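PDB 3D2Y: N-acetylmuramoyl-L-alanine amidase AmiD from Escherichia coli, which hydrolyses, with one bound zinc ion, the amide link between N-acetylmuramoyl residues and L-amino acids in cell-wall glycopeptides. Local coordinates for residues A[208-213]-A[252-257]; A[228-233]-A[245-250]; A[167-172]-A[177-182]. One frame throughout, in Å; residues are numbered along the deposited sequence.

Contact 1. Residues A[208-213]-A[252-257]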
loop_
_atom_site.group_PDB
_atom_site.type_symbol
_atom_site.label_atom_id
_atom_site.label_comp_id
_atom_site.label_asym_id
_atom_site.label_seq_id
_atom_site.Cartn_x
_atom_site.Cartn_y
_atom_site.Cartn_z
ATOM N N ALA A 208 0.207 12.174 9.608
ATOM C CA ALA A 208 1.330 12.756 8.889
ATOM C C ALA A 208 2.596 11.998 9.227
ATOM O O ALA A 208 3.358 11.618 8.343
ATOM C CB ALA A 208 1.509 14.260 9.244
ATOM N N ARG A 209 2.837 11.801 10.522
ATOM C CA ARG A 209 4.071 11.183 10.962
ATOM C C ARG A 209 4.149 9.701 10.622
ATOM O O ARG A 209 5.246 9.194 10.382
ATOM C CB ARG A 209 4.296 11.375 12.462
ATOM C CG ARG A 209 4.458 12.848 12.942
ATOM C CD ARG A 209 5.771 13.546 12.526
ATOM N NE ARG A 209 5.848 13.835 11.093
ATOM C CZ ARG A 209 5.300 14.890 10.472
ATOM N NH1 ARG A 209 4.644 15.830 11.137
ATOM N NH2 ARG A 209 5.427 15.008 9.163
ATOM N N TYR A 210 2.991 9.040 10.620
ATOM C CA TYR A 210 2.908 7.632 10.201
ATOM C C TYR A 210 3.199 7.481 8.691
ATOM O O TYR A 210 3.801 6.483 8.274
ATOM C CB TYR A 210 1.601 6.921 10.624
ATOM C CG TYR A 210 1.654 5.424 10.280
ATOM C CD1 TYR A 210 2.456 4.548 11.023
ATOM C CD2 TYR A 210 0.979 4.906 9.168
ATOM C CE1 TYR A 210 2.515 3.202 10.706
ATOM C CE2 TYR A 210 1.083 3.521 8.818
ATOM C CZ TYR A 210 1.834 2.699 9.614
ATOM O OH TYR A 210 1.968 1.366 9.282
ATOM N N GLY A 211 2.756 8.462 7.895
ATOM C CA GLY A 211 3.267 8.620 6.557
ATOM C C GLY A 211 2.374 9.321 5.578
ATOM O O GLY A 211 2.796 9.564 4.445
ATOM N N TYR A 212 1.166 9.677 6.027
ATOM C CA TYR A 212 0.147 10.250 5.146
ATOM C C TYR A 212 0.501 11.676 4.719
ATOM O O TYR A 212 1.014 12.435 5.482
ATOM C CB TYR A 212 -1.288 10.174 5.770
ATOM C CG TYR A 212 -1.845 8.766 5.822
ATOM C CD1 TYR A 212 -2.789 8.292 4.869
ATOM C CD2 TYR A 212 -1.388 7.881 6.798
ATOM C CE1 TYR A 212 -3.243 6.952 4.945
ATOM C CE2 TYR A 212 -1.813 6.608 6.892
ATOM C CZ TYR A 212 -2.766 6.121 5.985
ATOM O OH TYR A 212 -3.123 4.791 6.094
ATOM N N ASP A 213 0.087 12.057 3.512
ATOM C CA ASP A 213 0.350 13.388 2.973
ATOM C C ASP A 213 -0.623 14.336 3.674
ATOM O O ASP A 213 -1.832 14.243 3.465
ATOM C CB ASP A 213 0.010 13.344 1.469
ATOM C CG ASP A 213 0.518 14.551 0.674
ATOM O OD1 ASP A 213 1.340 15.340 1.173
ATOM O OD2 ASP A 213 0.098 14.682 -0.508
ATOM N N GLU A 252 -1.710 5.783 17.176
ATOM C CA GLU A 252 -0.751 5.800 18.282
ATOM C C GLU A 252 -0.022 4.481 18.460
ATOM O O GLU A 252 1.209 4.475 18.690
ATOM C CB GLU A 252 -1.422 6.240 19.593
ATOM C CG GLU A 252 -1.758 7.752 19.621
ATOM C CD GLU A 252 -2.501 8.208 20.885
ATOM O OE1 GLU A 252 -3.537 7.597 21.239
ATOM O OE2 GLU A 252 -2.024 9.177 21.535
ATOM N N ALA A 253 -0.776 3.376 18.363
ATOM C CA ALA A 253 -0.203 2.026 18.440
ATOM C C ALA A 253 0.663 1.661 17.213
ATOM O O ALA A 253 1.744 1.055 17.373
ATOM C CB ALA A 253 -1.274 0.992 18.663
ATOM N N LEU A 254 0.212 1.997 16.002
ATOM C CA LEU A 254 1.101 1.940 14.823
ATOM C C LEU A 254 2.426 2.704 14.932
ATOM O O LEU A 254 3.500 2.151 14.634
ATOM C CB LEU A 254 0.364 2.402 13.554
ATOM C CG LEU A 254 -0.699 1.416 13.073
ATOM C CD1 LEU A 254 -1.623 2.165 12.132
ATOM C CD2 LEU A 254 -0.083 0.153 12.431
ATOM N N LEU A 255 2.363 3.946 15.409
ATOM C CA LEU A 255 3.558 4.734 15.595
ATOM C C LEU A 255 4.524 4.147 16.648
ATOM O O LEU A 255 5.744 4.111 16.464
ATOM C CB LEU A 255 3.199 6.198 15.903
ATOM C CG LEU A 255 2.760 7.007 14.679
ATOM C CD1 LEU A 255 2.014 8.290 15.130
ATOM C CD2 LEU A 255 3.941 7.306 13.721
ATOM N N GLU A 256 3.971 3.682 17.743
ATOM C CA GLU A 256 4.749 2.982 18.743
ATOM C C GLU A 256 5.497 1.741 18.208
ATOM O O GLU A 256 6.687 1.527 18.480
ATOM C CB GLU A 256 3.805 2.618 19.897
ATOM C CG GLU A 256 4.460 1.803 20.963
ATOM C CD GLU A 256 3.519 1.521 22.085
ATOM O OE1 GLU A 256 3.536 2.286 23.043
ATOM O OE2 GLU A 256 2.722 0.556 21.987
ATOM N N LYS A 257 4.793 0.917 17.443
ATOM C CA LYS A 257 5.355 -0.324 16.927
ATOM C C LYS A 257 6.305 -0.181 15.721
ATOM O O LYS A 257 7.331 -0.875 15.650
ATOM C CB LYS A 257 4.214 -1.298 16.631
ATOM C CG LYS A 257 4.644 -2.746 16.327
ATOM C CD LYS A 257 3.425 -3.639 16.127
ATOM C CE LYS A 257 3.849 -5.038 15.666
ATOM N NZ LYS A 257 2.690 -5.929 15.289
#

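Contact 2. Residues A[228-233]-A[245-250]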
loop_
_atom_site.group_PDB
_atom_site.type_symbol
_atom_site.label_atom_id
_atom_site.label_comp_id
_atom_site.label_asym_id
_atom_site.label_seq_id
_atom_site.Cartn_x
_atom_site.Cartn_y
_atom_site.Cartn_z
ATOM N N MET A 228 -10.128 9.189 6.252
ATOM C CA MET A 228 -10.848 8.121 5.575
ATOM C C MET A 228 -9.889 7.061 4.985
ATOM O O MET A 228 -10.097 5.852 5.173
ATOM C CB MET A 228 -11.735 8.731 4.494
ATOM C CG MET A 228 -12.635 7.771 3.751
ATOM S SD MET A 228 -13.551 8.595 2.403
ATOM C CE MET A 228 -13.785 10.282 2.988
ATOM N N ALA A 229 -8.858 7.516 4.263
ATOM C CA ALA A 229 -7.834 6.620 3.714
ATOM C C ALA A 229 -7.216 5.705 4.820
ATOM O O ALA A 229 -7.060 4.487 4.632
ATOM C CB ALA A 229 -6.754 7.430 2.997
ATOM N N PHE A 230 -6.932 6.297 5.967
ATOM C CA PHE A 230 -6.319 5.596 7.090
ATOM C C PHE A 230 -7.298 4.531 7.648
ATOM O O PHE A 230 -6.913 3.364 7.945
ATOM C CB PHE A 230 -5.924 6.612 8.171
ATOM C CG PHE A 230 -5.386 5.993 9.420
ATOM C CD1 PHE A 230 -4.130 5.392 9.429
ATOM C CD2 PHE A 230 -6.131 6.040 10.626
ATOM C CE1 PHE A 230 -3.623 4.810 10.600
ATOM C CE2 PHE A 230 -5.643 5.453 11.806
ATOM C CZ PHE A 230 -4.380 4.832 11.781
ATOM N N GLN A 231 -8.563 4.943 7.755
ATOM C CA GLN A 231 -9.617 4.072 8.296
ATOM C C GLN A 231 -9.917 2.919 7.351
ATOM O O GLN A 231 -10.128 1.776 7.802
ATOM C CB GLN A 231 -10.891 4.860 8.612
ATOM C CG GLN A 231 -10.702 5.864 9.778
ATOM C CD GLN A 231 -11.843 6.865 9.911
ATOM O OE1 GLN A 231 -12.451 7.261 8.922
ATOM N NE2 GLN A 231 -12.091 7.327 11.133
ATOM N N MET A 232 -9.978 3.202 6.053
ATOM C CA MET A 232 -10.162 2.134 5.049
ATOM C C MET A 232 -9.127 1.029 5.185
ATOM O O MET A 232 -9.458 -0.134 4.987
ATOM C CB MET A 232 -10.186 2.661 3.608
ATOM C CG MET A 232 -11.423 3.450 3.252
ATOM S SD MET A 232 -11.512 3.781 1.489
ATOM C CE MET A 232 -10.280 5.041 1.256
ATOM N N HIS A 233 -7.903 1.389 5.592
ATOM C CA HIS A 233 -6.813 0.429 5.789
ATOM C C HIS A 233 -6.879 -0.210 7.210
ATOM O O HIS A 233 -6.777 -1.440 7.360
ATOM C CB HIS A 233 -5.478 1.159 5.516
ATOM C CG HIS A 233 -4.261 0.276 5.463
ATOM N ND1 HIS A 233 -3.141 0.598 4.715
ATOM C CD2 HIS A 233 -3.962 -0.880 6.109
ATOM C CE1 HIS A 233 -2.216 -0.331 4.895
ATOM N NE2 HIS A 233 -2.686 -1.226 5.749
ATOM N N ALA A 245 -11.692 8.286 18.914
ATOM C CA ALA A 245 -10.716 7.771 19.871
ATOM C C ALA A 245 -10.088 6.477 19.367
ATOM O O ALA A 245 -8.891 6.264 19.564
ATOM C CB ALA A 245 -11.355 7.557 21.233
ATOM N N GLU A 246 -10.887 5.635 18.718
ATOM C CA GLU A 246 -10.378 4.365 18.176
ATOM C C GLU A 246 -9.346 4.592 17.059
ATOM O O GLU A 246 -8.239 3.982 17.057
ATOM C CB GLU A 246 -11.524 3.486 17.662
ATOM C CG GLU A 246 -11.034 2.168 17.052
ATOM C CD GLU A 246 -12.167 1.246 16.636
ATOM O OE1 GLU A 246 -11.937 0.026 16.582
ATOM O OE2 GLU A 246 -13.278 1.738 16.382
ATOM N N THR A 247 -9.703 5.477 16.117
ATOM C CA THR A 247 -8.810 5.887 15.041
ATOM C C THR A 247 -7.460 6.445 15.571
ATOM O O THR A 247 -6.383 6.011 15.123
ATOM C CB THR A 247 -9.470 6.924 14.083
ATOM O OG1 THR A 247 -10.684 6.388 13.565
ATOM C CG2 THR A 247 -8.584 7.205 12.912
ATOM N N GLN A 248 -7.534 7.386 16.514
ATOM C CA GLN A 248 -6.367 7.912 17.169
ATOM C C GLN A 248 -5.528 6.814 17.860
ATOM O O GLN A 248 -4.304 6.803 17.725
ATOM C CB GLN A 248 -6.764 8.985 18.191
ATOM C CG GLN A 248 -5.580 9.523 18.952
ATOM C CD GLN A 248 -5.930 10.523 20.037
ATOM O OE1 GLN A 248 -6.867 10.329 20.816
ATOM N NE2 GLN A 248 -5.137 11.595 20.111
ATOM N N ALA A 249 -6.170 5.914 18.608
ATOM C CA ALA A 249 -5.459 4.856 19.349
ATOM C C ALA A 249 -4.708 3.915 18.409
ATOM O O ALA A 249 -3.590 3.478 18.706
ATOM C CB ALA A 249 -6.411 4.067 20.216
ATOM N N ILE A 250 -5.318 3.638 17.265
ATOM C CA ILE A 250 -4.706 2.793 16.235
ATOM C C ILE A 250 -3.453 3.455 15.690
ATOM O O ILE A 250 -2.383 2.810 15.612
ATOM C CB ILE A 250 -5.745 2.451 15.141
ATOM C CG1 ILE A 250 -6.782 1.453 15.730
ATOM C CG2 ILE A 250 -5.070 1.885 13.874
ATOM C CD1 ILE A 250 -8.015 1.243 14.826
#

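Contact 3. Residues A[167-172]-A[177-182]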
loop_
_atom_site.group_PDB
_atom_site.type_symbol
_atom_site.label_atom_id
_atom_site.label_comp_id
_atom_site.label_asym_id
_atom_site.label_seq_id
_atom_site.Cartn_x
_atom_site.Cartn_y
_atom_site.Cartn_z
ATOM N N PRO A 167 -8.531 -7.263 2.742
ATOM C CA PRO A 167 -8.253 -7.909 4.038
ATOM C C PRO A 167 -6.835 -7.696 4.623
ATOM O O PRO A 167 -6.041 -8.634 4.679
ATOM C CB PRO A 167 -8.563 -9.395 3.744
ATOM C CG PRO A 167 -8.197 -9.567 2.277
ATOM C CD PRO A 167 -8.440 -8.219 1.610
ATOM N N TRP A 168 -6.534 -6.453 5.040
ATOM C CA TRP A 168 -5.208 -6.088 5.585
ATOM C C TRP A 168 -4.796 -6.908 6.812
ATOM O O TRP A 168 -3.639 -7.360 6.902
ATOM C CB TRP A 168 -5.150 -4.601 5.915
ATOM C CG TRP A 168 -5.106 -3.710 4.702
ATOM C CD1 TRP A 168 -6.125 -2.961 4.206
ATOM C CD2 TRP A 168 -4.000 -3.545 3.786
ATOM N NE1 TRP A 168 -5.721 -2.280 3.058
ATOM C CE2 TRP A 168 -4.414 -2.602 2.790
ATOM C CE3 TRP A 168 -2.697 -4.067 3.728
ATOM C CZ2 TRP A 168 -3.581 -2.188 1.738
ATOM C CZ3 TRP A 168 -1.845 -3.642 2.685
ATOM C CH2 TRP A 168 -2.308 -2.707 1.694
ATOM N N GLN A 169 -5.736 -7.087 7.752
ATOM C CA GLN A 169 -5.470 -7.873 8.970
ATOM C C GLN A 169 -5.120 -9.341 8.653
ATOM O O GLN A 169 -4.169 -9.884 9.211
ATOM C CB GLN A 169 -6.633 -7.808 9.972
ATOM C CG GLN A 169 -6.141 -8.014 11.405
ATOM C CD GLN A 169 -7.247 -8.129 12.430
ATOM O OE1 GLN A 169 -8.377 -7.676 12.222
ATOM N NE2 GLN A 169 -6.910 -8.716 13.569
ATOM N N GLN A 170 -5.877 -9.968 7.756
ATOM C CA GLN A 170 -5.542 -11.304 7.271
ATOM C C GLN A 170 -4.112 -11.388 6.714
ATOM O O GLN A 170 -3.394 -12.372 6.942
ATOM C CB GLN A 170 -6.510 -11.733 6.176
ATOM C CG GLN A 170 -6.323 -13.156 5.810
ATOM C CD GLN A 170 -7.068 -13.584 4.587
ATOM O OE1 GLN A 170 -6.670 -14.550 3.942
ATOM N NE2 GLN A 170 -8.132 -12.871 4.235
ATOM N N LEU A 171 -3.708 -10.373 5.957
ATOM C CA LEU A 171 -2.381 -10.371 5.357
ATOM C C LEU A 171 -1.346 -10.178 6.442
ATOM O O LEU A 171 -0.263 -10.764 6.353
ATOM C CB LEU A 171 -2.214 -9.242 4.335
ATOM C CG LEU A 171 -2.810 -9.414 2.944
ATOM C CD1 LEU A 171 -2.005 -8.589 1.951
ATOM C CD2 LEU A 171 -2.750 -10.852 2.603
ATOM N N ALA A 172 -1.665 -9.354 7.450
ATOM C CA ALA A 172 -0.730 -9.039 8.509
ATOM C C ALA A 172 -0.420 -10.278 9.327
ATOM O O ALA A 172 0.704 -10.458 9.795
ATOM C CB ALA A 172 -1.267 -7.910 9.402
ATOM N N GLY A 177 2.550 -6.725 5.831
ATOM C CA GLY A 177 2.038 -5.401 6.227
ATOM C C GLY A 177 1.888 -5.179 7.723
ATOM O O GLY A 177 1.992 -6.110 8.547
ATOM N N ALA A 178 1.622 -3.922 8.054
ATOM C CA ALA A 178 1.568 -3.388 9.437
ATOM C C ALA A 178 0.202 -3.625 10.082
ATOM O O ALA A 178 -0.851 -3.518 9.446
ATOM C CB ALA A 178 1.853 -1.871 9.409
ATOM N N TRP A 179 0.209 -3.973 11.354
ATOM C CA TRP A 179 -1.057 -4.007 12.119
ATOM C C TRP A 179 -0.704 -3.739 13.570
ATOM O O TRP A 179 0.314 -4.256 14.032
ATOM C CB TRP A 179 -1.768 -5.349 11.949
ATOM C CG TRP A 179 -3.221 -5.295 12.295
ATOM C CD1 TRP A 179 -3.806 -5.704 13.479
ATOM C CD2 TRP A 179 -4.283 -4.769 11.482
ATOM N NE1 TRP A 179 -5.175 -5.488 13.428
ATOM C CE2 TRP A 179 -5.485 -4.896 12.227
ATOM C CE3 TRP A 179 -4.338 -4.194 10.196
ATOM C CZ2 TRP A 179 -6.743 -4.496 11.715
ATOM C CZ3 TRP A 179 -5.579 -3.770 9.709
ATOM C CH2 TRP A 179 -6.758 -3.920 10.469
ATOM N N PRO A 180 -1.532 -2.929 14.278
ATOM C CA PRO A 180 -1.295 -2.577 15.672
ATOM C C PRO A 180 -1.549 -3.759 16.629
ATOM O O PRO A 180 -2.395 -4.629 16.346
ATOM C CB PRO A 180 -2.299 -1.445 15.914
ATOM C CG PRO A 180 -3.402 -1.723 14.992
ATOM C CD PRO A 180 -2.773 -2.310 13.769
ATOM N N ASP A 181 -0.797 -3.801 17.732
ATOM C CA ASP A 181 -1.063 -4.797 18.767
ATOM C C ASP A 181 -2.325 -4.384 19.512
ATOM O O ASP A 181 -2.416 -3.257 20.022
ATOM C CB ASP A 181 0.131 -4.937 19.718
ATOM C CG ASP A 181 1.376 -5.511 19.025
ATOM O OD1 ASP A 181 1.259 -6.106 17.922
ATOM O OD2 ASP A 181 2.488 -5.356 19.588
ATOM N N ALA A 182 -3.294 -5.299 19.560
ATOM C CA ALA A 182 -4.633 -5.046 20.110
ATOM C C ALA A 182 -4.623 -4.526 21.548
ATOM O O ALA A 182 -5.393 -3.625 21.885
ATOM C CB ALA A 182 -5.482 -6.292 20.001
#

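Contact 1. Residues A[208-213]-A[252-257]
Tyr210 meets Leu254 and Leu255, and the contact is van der Waals packing of two leucines on a tyrosine. Tyr210 is the last residue of its helix. Its ring points to helix 245-258 because CG stands anti to the backbone N (chi1 -174°). Leu254 crosses the ring obliquely, with its CB near the CD1-CE1 side. Leu254 CB is 3.7 Å from Tyr210 CE1, and the CD1 branch of Leu254 lies over one ring face. The other branch reaches the end of the tyrosine, with Leu254 CD2 3.9 Å from Tyr210 OH.

Leu255 works with a single methyl. Its CD2 sits at the ring edge, near the plane, and also presses on the backbone. Leu255 CD2 is 3.7 Å from Tyr210 N and 3.9 Å from Tyr210 CB. The same methyl, Leu255 CD2, lies 4.3 Å from Arg209 CB. The rest of Arg209 leads away from the contact.

No hydrogen bond joins the two segments. The polar groups turn to other partners: Tyr210 O accepts a bond from Arg91, and Tyr212 OH bonds Asp153. Gly211 follows the helix, with a positive phi of 156°, where a side chain would run into the preceding carbonyl.

The contact sets the C-terminal end of helix 200-210 against the last turns of helix 245-258. Phe230 and Phe234 of helix 220-234 touch Leu254, while Val185 of helix 182-189 touches Ala253.

Contact 2. Residues A[228-233]-A[245-250]
Two helices of the C-terminal helical region, 220-234 and 245-258, cross here at 77°, with the axes of the short segments 11.0 Å apart. The wide spacing is bridged by side chains, mainly Phe230 and Gln231 against Thr247.

Thr247 uses both of its branches. The methyl CG2 of Thr247 lies in the plane of the Phe230 ring, at its edge, 3.5 Å from Phe230 CD2. The backbone oxygen of Thr247 also approaches this edge, 3.4 Å from Phe230 CE2. One turn on, Ile250 CG2 packs 3.7 Å from Phe230 CZ. The ring reaches this helix because Phe230 CG is anti to its backbone N (chi1 175°).

The hydroxyl of Thr247 takes the polar half. Gln231 NE2 donates to Thr247 OG1 at 3.0 Å, nearly straight at 174°, and the hydroxyl oxygen lies in the amide plane. The same NE2 is also bonded to Glu242 O, and Gln231 OE1 accepts from Gly241 N. Thr247 OG1 is bonded to Asp244 as well. Replacing Gln231 with a leucine would probably leave Thr247 OG1 without this donor and Gly241 N and Glu242 O without their side-chain partner, freeing the connecting loop to shift.

Three bonds grip the buried amide of Gln231 and fix its rotation and which end is nitrogen. They tie the helix crossing to the loop that joins the helices.

Contact 3. Residues A[167-172]-A[177-182]
Trp179 and Gln169 both have CG anti to the backbone N, the glutamine with chi1 -153°. The first torsion swings the indole of Trp179 from the loop toward helix 168-173. The second lays the glutamine chain, extended beyond CG, over one face of that indole.

The closest approach is Gln169 CG to Trp179 CE2, at 3.3 Å. It is a CH-pi contact: Gln169 CG lies 3.5 Å from the centroid of the five-membered ring of Trp179 and 22° off the ring normal. The amide continues across the same face, almost parallel to the indole, with the two planes 8° apart. Gln169 CD is 3.5 Å from Trp179 NE1, and Gln169 OE1 is 3.6 Å from Trp179 CZ2. Pro180 CD covers the opposite face of the indole, offset toward its rim. The ring is therefore held between the helix and its own loop.

Two smaller contacts flank this CH-pi contact. Ala172 CB packs 3.6 Å from Trp179 CB, and it also lies 3.8 Å from Gly177 O. Trp168 CB touches the far end of the indole, 3.9 Å from Trp179 CZ3. Gly177 has a positive phi, and a side chain there would clash with the preceding carbonyl.

No hydrogen bond crosses between the segments. The backbone of Trp179 is instead bonded to helix 245-258: its N to Tyr258 OH and its O to Lys257 NZ.

The Trp168 ring stacks on His233 of helix 220-234 and touches strand 148-150, and its side chain is about 8 Å from that of the zinc ligand His151. With helix 124-141 on another flank of helix 168-173, the contact lies between the catalytic domain and the C-terminal helices.

In the fold
Following the chain, contact 3 closes first. It folds the loop after helix 168-173 back on that helix, just beyond the zinc ligand Asp161. Contact 1 then opens at the end of helix 200-210 and closes at helix 245-258. Contact 2 is nested inside that long loop and joins helices 220-234 and 245-258. Contacts 1 and 2 therefore share helix 245-258, and Leu254 CD1 meets Phe230 CE1 between them. Contact 3 is in series with both. It joins contact 1 through the salt bridge of Asp181 with Lys257, and contact 2 where Ile250 CG2 packs against Pro180 CG. Contacts 1 and 2 hold the C-terminal helices together, and contact 3 lies where they meet the zinc amidase domain.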